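Local coordinates for protein glycosyltransferase Gtf1 (Streptococcus pneumoniae, PDB 4PQG) that is a glycosyltransferase with a GT-B fold and an extended beta-sheet domain, and binds uridine-5'-diphosphate, at residues D54-L59 / I80-T85; A94-E99 / K119-Y124; Y152-S157 / T173-D178; N276-D281 / T302-K307. All blocks are in the same frame, centred on the assembly; numbering follows the deposited sequence.

In the fold
From the N terminus, contact 1 comes first, closing the loop that runs from the start of helix 56-63 through strand 70-72 and helix 73-76 to 80-85. In contact 2, strand 119-125 then comes back against the segment leading into the antiparallel sheet, and contact 3 zips the hairpin of strands 154-163 and 166-175 in the same sheet; the two touch where Y95 OH nears T153 OG1. Contact 4 lies at the edge of the N-terminal parallel sheet, about 55 Å from contact 2 between centres. All four follow in series; none nests or crosses. Contacts 1 and 3 also touch, K81 N lying 2.9 Å from Y152 OH, which joins 80-85 to the extended sheet domain.

Contact 1: residues D54-L59 / I80-T85; sequences DNIQHL and IKIAPT
Both N-H groups of the N55 amide are used across the contact: ND2 gives one to A83 O at 2.8 Å, in the plane of that carbonyl, and the other to T85 OG1 at 3.1 Å. CG lies anti to the backbone N (chi1 -179°), which sends the amide across. Its other end serves the helix: N55 is the N-cap of helix 56-63, and OD1 receives Q57 N at 3.0 Å and a water at 2.8 Å. T85 OG1 is also bonded to F150 O, and T85 N points almost straight (176°) at H58 NE2, 3.0 Å away. The H58 ring covers N55 CB with one face. Q57, bent at chi2 (-80°), passes across the P84 ring at a slant, OE1 3.3 Å from P84 CA, while its NE2 is hydrogen-bonded to D67 OD1. H58 NE2 accepts, so the ring proton is probably on ND1; N55 and H58 together bond A83 O, T85 OG1 and T85 N of a segment with no regular helix or strand.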
loop_
_atom_site.group_PDB
_atom_site.type_symbol
_atom_site.label_atom_id
_atom_site.label_comp_id
_atom_site.label_asym_id
_atom_site.label_seq_id
_atom_site.Cartn_x
_atom_site.Cartn_y
_atom_site.Cartn_z
ATOM N N ASP A 54 7.779 -11.984 -5.039
ATOM C CA ASP A 54 6.776 -12.753 -4.320
ATOM C C ASP A 54 5.693 -13.199 -5.274
ATOM O O ASP A 54 5.474 -12.549 -6.293
ATOM C CB ASP A 54 6.109 -11.860 -3.273
ATOM C CG ASP A 54 7.036 -11.523 -2.131
ATOM O OD1 ASP A 54 7.310 -12.430 -1.326
ATOM O OD2 ASP A 54 7.500 -10.373 -2.072
ATOM N N ASN A 55 4.994 -14.275 -4.921
ATOM C CA ASN A 55 3.720 -14.598 -5.548
ATOM C C ASN A 55 2.718 -13.495 -5.168
ATOM O O ASN A 55 2.459 -13.285 -3.992
ATOM C CB ASN A 55 3.226 -15.968 -5.050
ATOM C CG ASN A 55 1.905 -16.390 -5.678
ATOM O OD1 ASN A 55 1.174 -15.573 -6.247
ATOM N ND2 ASN A 55 1.595 -17.689 -5.580
ATOM N N ILE A 56 2.150 -12.791 -6.153
ATOM C CA ILE A 56 1.256 -11.677 -5.845
ATOM C C ILE A 56 0.076 -12.087 -4.939
ATOM O O ILE A 56 -0.397 -11.291 -4.124
ATOM C CB ILE A 56 0.793 -10.900 -7.125
ATOM C CG1 ILE A 56 0.250 -9.507 -6.739
ATOM C CG2 ILE A 56 -0.204 -11.721 -7.954
ATOM C CD1 ILE A 56 -0.179 -8.628 -7.904
ATOM N N GLN A 57 -0.374 -13.338 -5.061
ATOM C CA GLN A 57 -1.471 -13.833 -4.249
ATOM C C GLN A 57 -1.101 -13.800 -2.757
ATOM O O GLN A 57 -1.943 -13.527 -1.900
ATOM C CB GLN A 57 -1.862 -15.255 -4.672
ATOM C CG GLN A 57 -3.138 -15.763 -3.996
ATOM C CD GLN A 57 -2.897 -16.267 -2.587
ATOM O OE1 GLN A 57 -1.770 -16.574 -2.222
ATOM N NE2 GLN A 57 -3.961 -16.353 -1.786
ATOM N N HIS A 58 0.148 -14.094 -2.443
ATOM C CA HIS A 58 0.581 -14.050 -1.042
ATOM C C HIS A 58 0.410 -12.665 -0.479
ATOM O O HIS A 58 0.000 -12.498 0.667
ATOM C CB HIS A 58 2.018 -14.511 -0.905
ATOM C CG HIS A 58 2.250 -15.920 -1.366
ATOM N ND1 HIS A 58 3.477 -16.412 -1.570
ATOM C CD2 HIS A 58 1.355 -16.946 -1.678
ATOM C CE1 HIS A 58 3.377 -17.698 -1.971
ATOM N NE2 HIS A 58 2.084 -18.017 -2.041
ATOM N N LEU A 59 0.704 -11.661 -1.298
ATOM C CA LEU A 59 0.625 -10.260 -0.880
ATOM C C LEU A 59 -0.821 -9.774 -0.725
ATOM O O LEU A 59 -1.162 -9.072 0.261
ATOM C CB LEU A 59 1.399 -9.369 -1.863
ATOM C CG LEU A 59 2.899 -9.691 -2.019
ATOM C CD1 LEU A 59 3.560 -8.923 -3.157
ATOM C CD2 LEU A 59 3.672 -9.482 -0.721
ATOM N N ILE A 80 -3.930 -19.072 -16.089
ATOM C CA ILE A 80 -3.501 -19.427 -14.723
ATOM C C ILE A 80 -4.170 -18.480 -13.728
ATOM O O ILE A 80 -4.075 -17.244 -13.864
ATOM C CB ILE A 80 -1.966 -19.418 -14.557
ATOM C CG1 ILE A 80 -1.352 -20.520 -15.436
ATOM C CG2 ILE A 80 -1.573 -19.529 -13.071
ATOM C CD1 ILE A 80 0.159 -20.638 -15.376
ATOM N N LYS A 81 -4.881 -19.057 -12.759
ATOM C CA LYS A 81 -5.633 -18.266 -11.788
ATOM C C LYS A 81 -4.716 -17.737 -10.684
ATOM O O LYS A 81 -3.738 -18.392 -10.316
ATOM C CB LYS A 81 -6.762 -19.097 -11.155
ATOM C CG LYS A 81 -7.764 -19.693 -12.135
ATOM C CD LYS A 81 -8.380 -18.647 -13.056
ATOM C CE LYS A 81 -9.243 -19.318 -14.116
ATOM N NZ LYS A 81 -9.495 -18.414 -15.274
ATOM N N ILE A 82 -5.051 -16.558 -10.159
ATOM C CA ILE A 82 -4.426 -16.034 -8.949
ATOM C C ILE A 82 -4.591 -17.080 -7.850
ATOM O O ILE A 82 -5.717 -17.438 -7.507
ATOM C CB ILE A 82 -5.077 -14.696 -8.513
ATOM C CG1 ILE A 82 -4.886 -13.611 -9.590
ATOM C CG2 ILE A 82 -4.524 -14.223 -7.169
ATOM C CD1 ILE A 82 -3.433 -13.230 -9.841
ATOM N N ALA A 83 -3.474 -17.560 -7.305
ATOM C CA ALA A 83 -3.477 -18.680 -6.351
ATOM C C ALA A 83 -2.210 -18.703 -5.492
ATOM O O ALA A 83 -1.189 -18.192 -5.901
ATOM C CB ALA A 83 -3.617 -19.999 -7.105
ATOM N N PRO A 84 -2.274 -19.313 -4.297
ATOM C CA PRO A 84 -1.073 -19.512 -3.483
ATOM C C PRO A 84 -0.067 -20.447 -4.152
ATOM O O PRO A 84 -0.461 -21.260 -4.998
ATOM C CB PRO A 84 -1.609 -20.183 -2.211
ATOM C CG PRO A 84 -3.074 -19.885 -2.176
ATOM C CD PRO A 84 -3.505 -19.745 -3.601
ATOM N N THR A 85 1.206 -20.330 -3.782
ATOM C CA THR A 85 2.237 -21.261 -4.230
ATOM C C THR A 85 2.003 -22.614 -3.568
ATOM O O THR A 85 1.885 -22.695 -2.345
ATOM C CB THR A 85 3.672 -20.764 -3.925
ATOM O OG1 THR A 85 3.943 -19.566 -4.675
ATOM C CG2 THR A 85 4.713 -21.825 -4.298
HETATM O O HOH W 1 -0.689 -15.883 -8.322
#

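Contact 2: residues A94-E99 / K119-Y124; sequences AYFGGE and KFVTCY
F96 and V121 cross obliquely, the phenyl ring meeting the forked end of the valine. V121 CG2 comes 3.7 Å from F96 CD2 and makes an off-centre CH-pi contact, 4.2 Å from the ring centroid. CG2 meets CG of the ring as well as CD2, while the second branch, CG1, lies 3.8 Å from F96 CE2. With CG1 anti to the backbone N of V121 (chi1 179°), both branches are turned to the phenyl group. The valine belongs to strand 119-125 of the ten-stranded antiparallel sheet in the GtfA extended beta-sheet domain, and the segment 94-99 passes across this sheet on its way to 100-106, one of its two edge strands. Y138 of the next strand, 133-140, meets F96 with nearly parallel planes. Two residues earlier on the strand than V121, K119 is extended at chi2 and chi3, then bent at chi4 (80°), which swings the ammonium group to G97 O. The bond from K119 NZ to G97 O is 3.1 Å long and arrives from above the carbonyl plane, at a C=O...N angle of 108°. The same lysine makes a cation-pi contact with F114.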
loop_
_atom_site.group_PDB
_atom_site.type_symbol
_atom_site.label_atom_id
_atom_site.label_comp_id
_atom_site.label_asym_id
_atom_site.label_seq_id
_atom_site.Cartn_x
_atom_site.Cartn_y
_atom_site.Cartn_z
ATOM N N ALA A 94 11.655 -31.334 -11.534
ATOM C CA ALA A 94 11.136 -31.985 -12.741
ATOM C C ALA A 94 11.295 -31.104 -13.990
ATOM O O ALA A 94 11.355 -31.605 -15.109
ATOM C CB ALA A 94 9.671 -32.375 -12.554
ATOM N N TYR A 95 11.344 -29.789 -13.796
ATOM C CA TYR A 95 11.571 -28.861 -14.911
ATOM C C TYR A 95 13.034 -28.896 -15.384
ATOM O O TYR A 95 13.340 -28.551 -16.526
ATOM C CB TYR A 95 11.175 -27.438 -14.521
ATOM C CG TYR A 95 9.679 -27.197 -14.405
ATOM C CD1 TYR A 95 8.942 -26.698 -15.488
ATOM C CD2 TYR A 95 9.001 -27.460 -13.212
ATOM C CE1 TYR A 95 7.568 -26.481 -15.383
ATOM C CE2 TYR A 95 7.631 -27.253 -13.097
ATOM C CZ TYR A 95 6.917 -26.755 -14.183
ATOM O OH TYR A 95 5.556 -26.519 -14.064
ATOM N N PHE A 96 13.931 -29.315 -14.500
ATOM C CA PHE A 96 15.351 -29.364 -14.823
ATOM C C PHE A 96 15.787 -30.826 -14.943
ATOM O O PHE A 96 15.078 -31.729 -14.508
ATOM C CB PHE A 96 16.155 -28.566 -13.782
ATOM C CG PHE A 96 15.571 -27.195 -13.494
ATOM C CD1 PHE A 96 15.726 -26.136 -14.402
ATOM C CD2 PHE A 96 14.835 -26.959 -12.328
ATOM C CE1 PHE A 96 15.183 -24.879 -14.140
ATOM C CE2 PHE A 96 14.286 -25.702 -12.073
ATOM C CZ PHE A 96 14.456 -24.663 -12.978
ATOM N N GLY A 97 16.926 -31.070 -15.575
ATOM C CA GLY A 97 17.418 -32.446 -15.721
ATOM C C GLY A 97 17.644 -33.135 -14.387
ATOM O O GLY A 97 17.847 -32.474 -13.373
ATOM N N GLY A 98 17.611 -34.466 -14.389
ATOM C CA GLY A 98 17.737 -35.248 -13.155
ATOM C C GLY A 98 19.157 -35.404 -12.647
ATOM O O GLY A 98 20.076 -34.725 -13.109
ATOM N N GLU A 99 19.320 -36.298 -11.673
ATOM C CA GLU A 99 20.629 -36.711 -11.138
ATOM C C GLU A 99 21.227 -35.761 -10.093
ATOM O O GLU A 99 22.338 -35.245 -10.250
ATOM C CB GLU A 99 21.630 -37.017 -12.266
ATOM C CG GLU A 99 21.195 -38.127 -13.220
ATOM C CD GLU A 99 21.418 -39.524 -12.657
ATOM O OE1 GLU A 99 22.210 -40.285 -13.258
ATOM O OE2 GLU A 99 20.808 -39.865 -11.617
ATOM N N LYS A 119 26.065 -27.753 -13.417
ATOM C CA LYS A 119 24.726 -27.237 -13.181
ATOM C C LYS A 119 24.231 -27.351 -11.733
ATOM O O LYS A 119 24.472 -28.353 -11.065
ATOM C CB LYS A 119 23.723 -27.847 -14.182
ATOM C CG LYS A 119 22.978 -29.105 -13.736
ATOM C CD LYS A 119 22.291 -29.784 -14.920
ATOM C CE LYS A 119 21.333 -30.892 -14.495
ATOM N NZ LYS A 119 19.999 -30.403 -14.032
ATOM N N PHE A 120 23.561 -26.303 -11.256
ATOM C CA PHE A 120 22.788 -26.370 -10.014
ATOM C C PHE A 120 21.495 -25.545 -10.077
ATOM O O PHE A 120 21.368 -24.640 -10.903
ATOM C CB PHE A 120 23.632 -26.002 -8.778
ATOM C CG PHE A 120 24.167 -24.592 -8.768
ATOM C CD1 PHE A 120 23.375 -23.523 -8.330
ATOM C CD2 PHE A 120 25.491 -24.334 -9.127
ATOM C CE1 PHE A 120 23.884 -22.225 -8.297
ATOM C CE2 PHE A 120 26.006 -23.038 -9.091
ATOM C CZ PHE A 120 25.198 -21.981 -8.677
ATOM N N VAL A 121 20.547 -25.884 -9.208
ATOM C CA VAL A 121 19.274 -25.186 -9.104
ATOM C C VAL A 121 19.186 -24.595 -7.705
ATOM O O VAL A 121 19.430 -25.296 -6.713
ATOM C CB VAL A 121 18.082 -26.147 -9.325
ATOM C CG1 VAL A 121 16.758 -25.417 -9.181
ATOM C CG2 VAL A 121 18.167 -26.812 -10.690
ATOM N N THR A 122 18.867 -23.304 -7.620
ATOM C CA THR A 122 18.586 -22.684 -6.329
ATOM C C THR A 122 17.083 -22.469 -6.199
ATOM O O THR A 122 16.464 -21.786 -7.030
ATOM C CB THR A 122 19.366 -21.367 -6.151
ATOM O OG1 THR A 122 20.749 -21.593 -6.452
ATOM C CG2 THR A 122 19.225 -20.831 -4.723
ATOM N N CYS A 123 16.495 -23.090 -5.178
ATOM C CA CYS A 123 15.089 -22.913 -4.869
ATOM C C CYS A 123 14.901 -21.896 -3.758
ATOM O O CYS A 123 15.622 -21.909 -2.743
ATOM C CB CYS A 123 14.435 -24.233 -4.455
ATOM S SG CYS A 123 14.433 -25.522 -5.726
ATOM N N TYR A 124 13.921 -21.024 -3.957
ATOM C CA TYR A 124 13.545 -20.042 -2.959
ATOM C C TYR A 124 12.216 -20.447 -2.356
ATOM O O TYR A 124 11.158 -20.343 -2.982
ATOM C CB TYR A 124 13.534 -18.627 -3.556
ATOM C CG TYR A 124 14.928 -18.161 -3.928
ATOM C CD1 TYR A 124 15.691 -17.394 -3.045
ATOM C CD2 TYR A 124 15.510 -18.535 -5.146
ATOM C CE1 TYR A 124 16.980 -16.981 -3.381
ATOM C CE2 TYR A 124 16.796 -18.139 -5.483
ATOM C CZ TYR A 124 17.525 -17.366 -4.601
ATOM O OH TYR A 124 18.794 -16.966 -4.951
#

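Contact 3: residues Y152-S157 / T173-D178; sequences YTRYCS and TFYNED
R154 leaves its strand with CG anti to the backbone N (chi1 173°) and then bends at chi3 (70°), which lays the guanidinium over the ring of Y175 in the beta hairpin of strands 154-163 and 166-175. The planes are 13° apart, R154 CZ is 4.3 Å from the ring centroid, and this cation-pi stack is backed on the opposite face by T173 CG2. The same guanidinium is salt-bridged through NH1 to D148 OD2. The strands are antiparallel: S157 and T173 form a hydrogen-bonded pair with S157 N to T173 O at 2.9 Å and T173 N to S157 O at 2.8 Å. Y175 N gives to Y155 O at 3.0 Å, and a water also donates to Y155 O and to Y175 O. Where the strands part, Y152 OH gives a short bond, 2.5 Å, to E177 OE2 on its anti lone pair. C156 and F174 make the non-hydrogen-bonded pair, in which C156 SG stands 4.0 Å from the F174 ring centroid, over its face.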
loop_
_atom_site.group_PDB
_atom_site.type_symbol
_atom_site.label_atom_id
_atom_site.label_comp_id
_atom_site.label_asym_id
_atom_site.label_seq_id
_atom_site.Cartn_x
_atom_site.Cartn_y
_atom_site.Cartn_z
ATOM N N TYR A 152 0.426 -22.699 -8.428
ATOM C CA TYR A 152 0.143 -24.153 -8.484
ATOM C C TYR A 152 0.848 -24.816 -9.675
ATOM O O TYR A 152 0.893 -26.040 -9.776
ATOM C CB TYR A 152 -1.358 -24.447 -8.496
ATOM C CG TYR A 152 -2.160 -23.788 -9.620
ATOM C CD1 TYR A 152 -2.448 -24.475 -10.812
ATOM C CD2 TYR A 152 -2.669 -22.498 -9.471
ATOM C CE1 TYR A 152 -3.197 -23.869 -11.822
ATOM C CE2 TYR A 152 -3.425 -21.892 -10.468
ATOM C CZ TYR A 152 -3.693 -22.577 -11.639
ATOM O OH TYR A 152 -4.443 -21.933 -12.611
ATOM N N THR A 153 1.386 -23.986 -10.574
ATOM C CA THR A 153 2.265 -24.439 -11.653
ATOM C C THR A 153 3.173 -23.263 -12.019
ATOM O O THR A 153 3.008 -22.168 -11.478
ATOM C CB THR A 153 1.477 -24.946 -12.881
ATOM O OG1 THR A 153 2.374 -25.582 -13.797
ATOM C CG2 THR A 153 0.732 -23.807 -13.582
ATOM N N ARG A 154 4.123 -23.482 -12.926
ATOM C CA ARG A 154 4.962 -22.381 -13.415
ATOM C C ARG A 154 4.154 -21.401 -14.249
ATOM O O ARG A 154 3.590 -21.771 -15.265
ATOM C CB ARG A 154 6.140 -22.904 -14.231
ATOM C CG ARG A 154 6.945 -21.784 -14.892
ATOM C CD ARG A 154 8.103 -22.359 -15.676
ATOM N NE ARG A 154 7.656 -23.081 -16.862
ATOM C CZ ARG A 154 8.482 -23.705 -17.694
ATOM N NH1 ARG A 154 9.797 -23.682 -17.450
ATOM N NH2 ARG A 154 8.004 -24.329 -18.780
ATOM N N TYR A 155 4.118 -20.142 -13.816
ATOM C CA TYR A 155 3.414 -19.116 -14.553
ATOM C C TYR A 155 4.318 -18.159 -15.369
ATOM O O TYR A 155 3.835 -17.516 -16.285
ATOM C CB TYR A 155 2.475 -18.327 -13.623
ATOM C CG TYR A 155 3.156 -17.534 -12.506
ATOM C CD1 TYR A 155 3.641 -16.230 -12.721
ATOM C CD2 TYR A 155 3.262 -18.066 -11.230
ATOM C CE1 TYR A 155 4.226 -15.500 -11.689
ATOM C CE2 TYR A 155 3.853 -17.353 -10.193
ATOM C CZ TYR A 155 4.331 -16.076 -10.423
ATOM O OH TYR A 155 4.893 -15.406 -9.363
ATOM N N CYS A 156 5.607 -18.086 -15.028
ATOM C CA CYS A 156 6.564 -17.201 -15.703
ATOM C C CYS A 156 7.973 -17.811 -15.721
ATOM O O CYS A 156 8.397 -18.453 -14.735
ATOM C CB CYS A 156 6.584 -15.821 -15.000
ATOM S SG CYS A 156 7.828 -14.652 -15.603
ATOM N N SER A 157 8.687 -17.621 -16.838
ATOM C CA SER A 157 10.139 -17.849 -16.906
ATOM C C SER A 157 10.877 -16.581 -17.346
ATOM O O SER A 157 10.392 -15.824 -18.191
ATOM C CB SER A 157 10.505 -18.973 -17.870
ATOM O OG SER A 157 10.087 -20.224 -17.385
ATOM N N THR A 173 8.743 -14.914 -20.266
ATOM C CA THR A 173 7.642 -15.603 -20.945
ATOM C C THR A 173 6.591 -15.964 -19.899
ATOM O O THR A 173 6.943 -16.397 -18.806
ATOM C CB THR A 173 8.134 -16.874 -21.688
ATOM O OG1 THR A 173 8.986 -16.504 -22.773
ATOM C CG2 THR A 173 6.957 -17.701 -22.248
ATOM N N PHE A 174 5.322 -15.768 -20.241
ATOM C CA PHE A 174 4.198 -16.153 -19.380
ATOM C C PHE A 174 3.449 -17.335 -19.984
ATOM O O PHE A 174 3.251 -17.391 -21.210
ATOM C CB PHE A 174 3.275 -14.953 -19.092
ATOM C CG PHE A 174 3.875 -13.969 -18.117
ATOM C CD1 PHE A 174 3.555 -14.030 -16.762
ATOM C CD2 PHE A 174 4.807 -13.020 -18.538
ATOM C CE1 PHE A 174 4.140 -13.160 -15.852
ATOM C CE2 PHE A 174 5.386 -12.138 -17.636
ATOM C CZ PHE A 174 5.053 -12.211 -16.284
ATOM N N TYR A 175 3.034 -18.257 -19.119
ATOM C CA TYR A 175 2.455 -19.538 -19.532
ATOM C C TYR A 175 0.984 -19.696 -19.166
ATOM O O TYR A 175 0.463 -19.020 -18.242
ATOM C CB TYR A 175 3.225 -20.702 -18.898
ATOM C CG TYR A 175 4.680 -20.706 -19.270
ATOM C CD1 TYR A 175 5.109 -21.311 -20.445
ATOM C CD2 TYR A 175 5.631 -20.105 -18.433
ATOM C CE1 TYR A 175 6.440 -21.303 -20.807
ATOM C CE2 TYR A 175 6.972 -20.096 -18.773
ATOM C CZ TYR A 175 7.365 -20.689 -19.971
ATOM O OH TYR A 175 8.693 -20.681 -20.330
ATOM N N ASN A 176 0.330 -20.601 -19.901
ATOM C CA ASN A 176 -0.960 -21.155 -19.495
ATOM C C ASN A 176 -0.762 -22.375 -18.593
ATOM O O ASN A 176 0.356 -22.881 -18.460
ATOM C CB ASN A 176 -1.788 -21.550 -20.734
ATOM C CG ASN A 176 -2.485 -20.368 -21.381
ATOM O OD1 ASN A 176 -2.733 -19.338 -20.752
ATOM N ND2 ASN A 176 -2.813 -20.514 -22.653
ATOM N N GLU A 177 -1.852 -22.858 -17.989
ATOM C CA GLU A 177 -1.801 -24.050 -17.126
ATOM C C GLU A 177 -1.116 -25.264 -17.745
ATOM O O GLU A 177 -0.362 -25.967 -17.061
ATOM C CB GLU A 177 -3.202 -24.468 -16.684
ATOM C CG GLU A 177 -3.834 -23.532 -15.679
ATOM C CD GLU A 177 -5.138 -24.088 -15.136
ATOM O OE1 GLU A 177 -5.802 -24.889 -15.833
ATOM O OE2 GLU A 177 -5.499 -23.729 -14.004
ATOM N N ASP A 178 -1.351 -25.493 -19.034
ATOM C CA ASP A 178 -0.838 -26.697 -19.698
ATOM C C ASP A 178 0.637 -26.595 -20.083
ATOM O O ASP A 178 1.169 -27.509 -20.704
ATOM C CB ASP A 178 -1.686 -27.057 -20.929
ATOM C CG ASP A 178 -1.642 -25.992 -22.006
ATOM O OD1 ASP A 178 -0.869 -25.009 -21.889
ATOM O OD2 ASP A 178 -2.416 -26.126 -22.976
HETATM O O HOH W 2 2.328 -23.781 -16.698
HETATM O O HOH W 3 0.949 -16.850 -16.329
#

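Contact 4: residues N276-D281 / T302-K307; sequences NADKVD and TQHQPK
Two loops that lead into neighbouring parallel strands meet here, within a beta-alpha-beta unit of strand 282-285, helix 288-301 and strand 308-310 at the edge of the N-terminal seven-stranded sheet. H304 is the main side chain. Its ring lies with one face below the start of the 3-10 segment 277-279, where A277 N and D278 N stand over its rim, D278 N 3.7 Å from H304 ND1. NE2 is bonded to T275 O, which fixes the turn of the ring. D278 CG sits between its backbone N and carbonyl carbon (chi1 58°), carrying OD1 to 3.4 Å from H304 CE1 with carboxylate and ring planes only 4° apart; OD2 is salt-bridged to K279 NZ. A277 CB packs on H304 CD2 (3.9 Å) and on P306 CG (4.2 Å), with F298 of the connecting helix touching both A277 and P306. In an ST turn, T302 OG1 accepts H304 N at 3.0 Å. Just ahead of the two strands, a water 2.8 Å from both K307 N and D281 O links them, accepting from K307 N.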
loop_
_atom_site.group_PDB
_atom_site.type_symbol
_atom_site.label_atom_id
_atom_site.label_comp_id
_atom_site.label_asym_id
_atom_site.label_seq_id
_atom_site.Cartn_x
_atom_site.Cartn_y
_atom_site.Cartn_z
ATOM N N ASN A 276 -6.504 16.883 -17.011
ATOM C CA ASN A 276 -7.528 16.282 -17.862
ATOM C C ASN A 276 -8.804 15.900 -17.102
ATOM O O ASN A 276 -9.395 14.848 -17.350
ATOM C CB ASN A 276 -6.923 15.057 -18.563
ATOM C CG ASN A 276 -5.759 15.429 -19.455
ATOM O OD1 ASN A 276 -5.953 15.990 -20.535
ATOM N ND2 ASN A 276 -4.536 15.142 -19.003
ATOM N N ALA A 277 -9.219 16.768 -16.178
ATOM C CA ALA A 277 -10.386 16.516 -15.317
ATOM C C ALA A 277 -11.699 16.412 -16.095
ATOM O O ALA A 277 -12.633 15.776 -15.636
ATOM C CB ALA A 277 -10.502 17.580 -14.223
ATOM N N ASP A 278 -11.747 17.014 -17.275
ATOM C CA ASP A 278 -12.903 16.872 -18.176
ATOM C C ASP A 278 -13.211 15.418 -18.557
ATOM O O ASP A 278 -14.340 15.108 -18.950
ATOM C CB ASP A 278 -12.710 17.719 -19.436
ATOM C CG ASP A 278 -11.446 17.352 -20.193
ATOM O OD1 ASP A 278 -10.365 17.292 -19.565
ATOM O OD2 ASP A 278 -11.530 17.105 -21.415
ATOM N N LYS A 279 -12.221 14.525 -18.428
ATOM C CA LYS A 279 -12.402 13.101 -18.751
ATOM C C LYS A 279 -12.855 12.259 -17.561
ATOM O O LYS A 279 -13.215 11.088 -17.714
ATOM C CB LYS A 279 -11.109 12.511 -19.330
ATOM C CG LYS A 279 -10.601 13.176 -20.605
ATOM C CD LYS A 279 -11.594 13.102 -21.766
ATOM C CE LYS A 279 -10.954 13.501 -23.096
ATOM N NZ LYS A 279 -10.212 14.791 -23.005
ATOM N N VAL A 280 -12.834 12.858 -16.375
ATOM C CA VAL A 280 -13.149 12.170 -15.129
ATOM C C VAL A 280 -14.605 12.443 -14.742
ATOM O O VAL A 280 -15.015 13.601 -14.678
ATOM C CB VAL A 280 -12.208 12.656 -13.992
ATOM C CG1 VAL A 280 -12.529 11.996 -12.672
ATOM C CG2 VAL A 280 -10.744 12.405 -14.353
ATOM N N ASP A 281 -15.358 11.376 -14.464
ATOM C CA ASP A 281 -16.753 11.493 -14.030
ATOM C C ASP A 281 -16.865 12.091 -12.628
ATOM O O ASP A 281 -17.646 13.009 -12.418
ATOM C CB ASP A 281 -17.464 10.152 -14.133
ATOM C CG ASP A 281 -17.633 9.716 -15.572
ATOM O OD1 ASP A 281 -18.411 10.362 -16.302
ATOM O OD2 ASP A 281 -16.954 8.765 -15.993
ATOM N N THR A 302 -8.040 26.397 -13.286
ATOM C CA THR A 302 -8.357 25.576 -14.451
ATOM C C THR A 302 -9.692 25.977 -15.097
ATOM O O THR A 302 -10.469 26.738 -14.526
ATOM C CB THR A 302 -8.416 24.066 -14.106
ATOM O OG1 THR A 302 -9.730 23.716 -13.665
ATOM C CG2 THR A 302 -7.387 23.675 -13.029
ATOM N N GLN A 303 -9.955 25.425 -16.280
ATOM C CA GLN A 303 -11.216 25.633 -16.969
ATOM C C GLN A 303 -12.197 24.486 -16.714
ATOM O O GLN A 303 -13.182 24.359 -17.429
ATOM C CB GLN A 303 -10.974 25.815 -18.478
ATOM C CG GLN A 303 -10.190 27.069 -18.857
ATOM C CD GLN A 303 -10.902 28.360 -18.472
ATOM O OE1 GLN A 303 -12.071 28.579 -18.816
ATOM N NE2 GLN A 303 -10.196 29.226 -17.748
ATOM N N HIS A 304 -11.928 23.650 -15.708
ATOM C CA HIS A 304 -12.814 22.532 -15.366
ATOM C C HIS A 304 -13.553 22.781 -14.081
ATOM O O HIS A 304 -13.039 23.438 -13.183
ATOM C CB HIS A 304 -12.042 21.221 -15.183
ATOM C CG HIS A 304 -11.055 20.917 -16.274
ATOM N ND1 HIS A 304 -11.425 20.690 -17.545
ATOM C CD2 HIS A 304 -9.668 20.777 -16.236
ATOM C CE1 HIS A 304 -10.335 20.435 -18.292
ATOM N NE2 HIS A 304 -9.260 20.483 -17.489
ATOM N N GLN A 305 -14.752 22.224 -13.966
ATOM C CA GLN A 305 -15.461 22.203 -12.684
ATOM C C GLN A 305 -15.982 20.811 -12.443
ATOM O O GLN A 305 -17.170 20.547 -12.627
ATOM C CB GLN A 305 -16.607 23.227 -12.616
ATOM C CG GLN A 305 -16.226 24.608 -12.094
ATOM C CD GLN A 305 -15.035 24.642 -11.128
ATOM O OE1 GLN A 305 -15.029 24.052 -10.026
ATOM N NE2 GLN A 305 -14.019 25.366 -11.540
ATOM N N PRO A 306 -15.087 19.905 -12.018
ATOM C CA PRO A 306 -15.450 18.507 -11.918
ATOM C C PRO A 306 -16.291 18.238 -10.682
ATOM O O PRO A 306 -16.322 19.054 -9.756
ATOM C CB PRO A 306 -14.097 17.803 -11.811
ATOM C CG PRO A 306 -13.188 18.803 -11.195
ATOM C CD PRO A 306 -13.732 20.173 -11.488
ATOM N N LYS A 307 -16.979 17.103 -10.690
ATOM C CA LYS A 307 -17.698 16.622 -9.536
ATOM C C LYS A 307 -16.691 16.027 -8.559
ATOM O O LYS A 307 -15.792 15.284 -8.955
ATOM C CB LYS A 307 -18.723 15.567 -9.942
ATOM C CG LYS A 307 -19.451 14.961 -8.755
ATOM C CD LYS A 307 -20.674 14.160 -9.159
ATOM C CE LYS A 307 -21.569 13.956 -7.941
ATOM N NZ LYS A 307 -22.718 13.051 -8.215
HETATM O O HOH W 4 -16.937 15.638 -13.066
#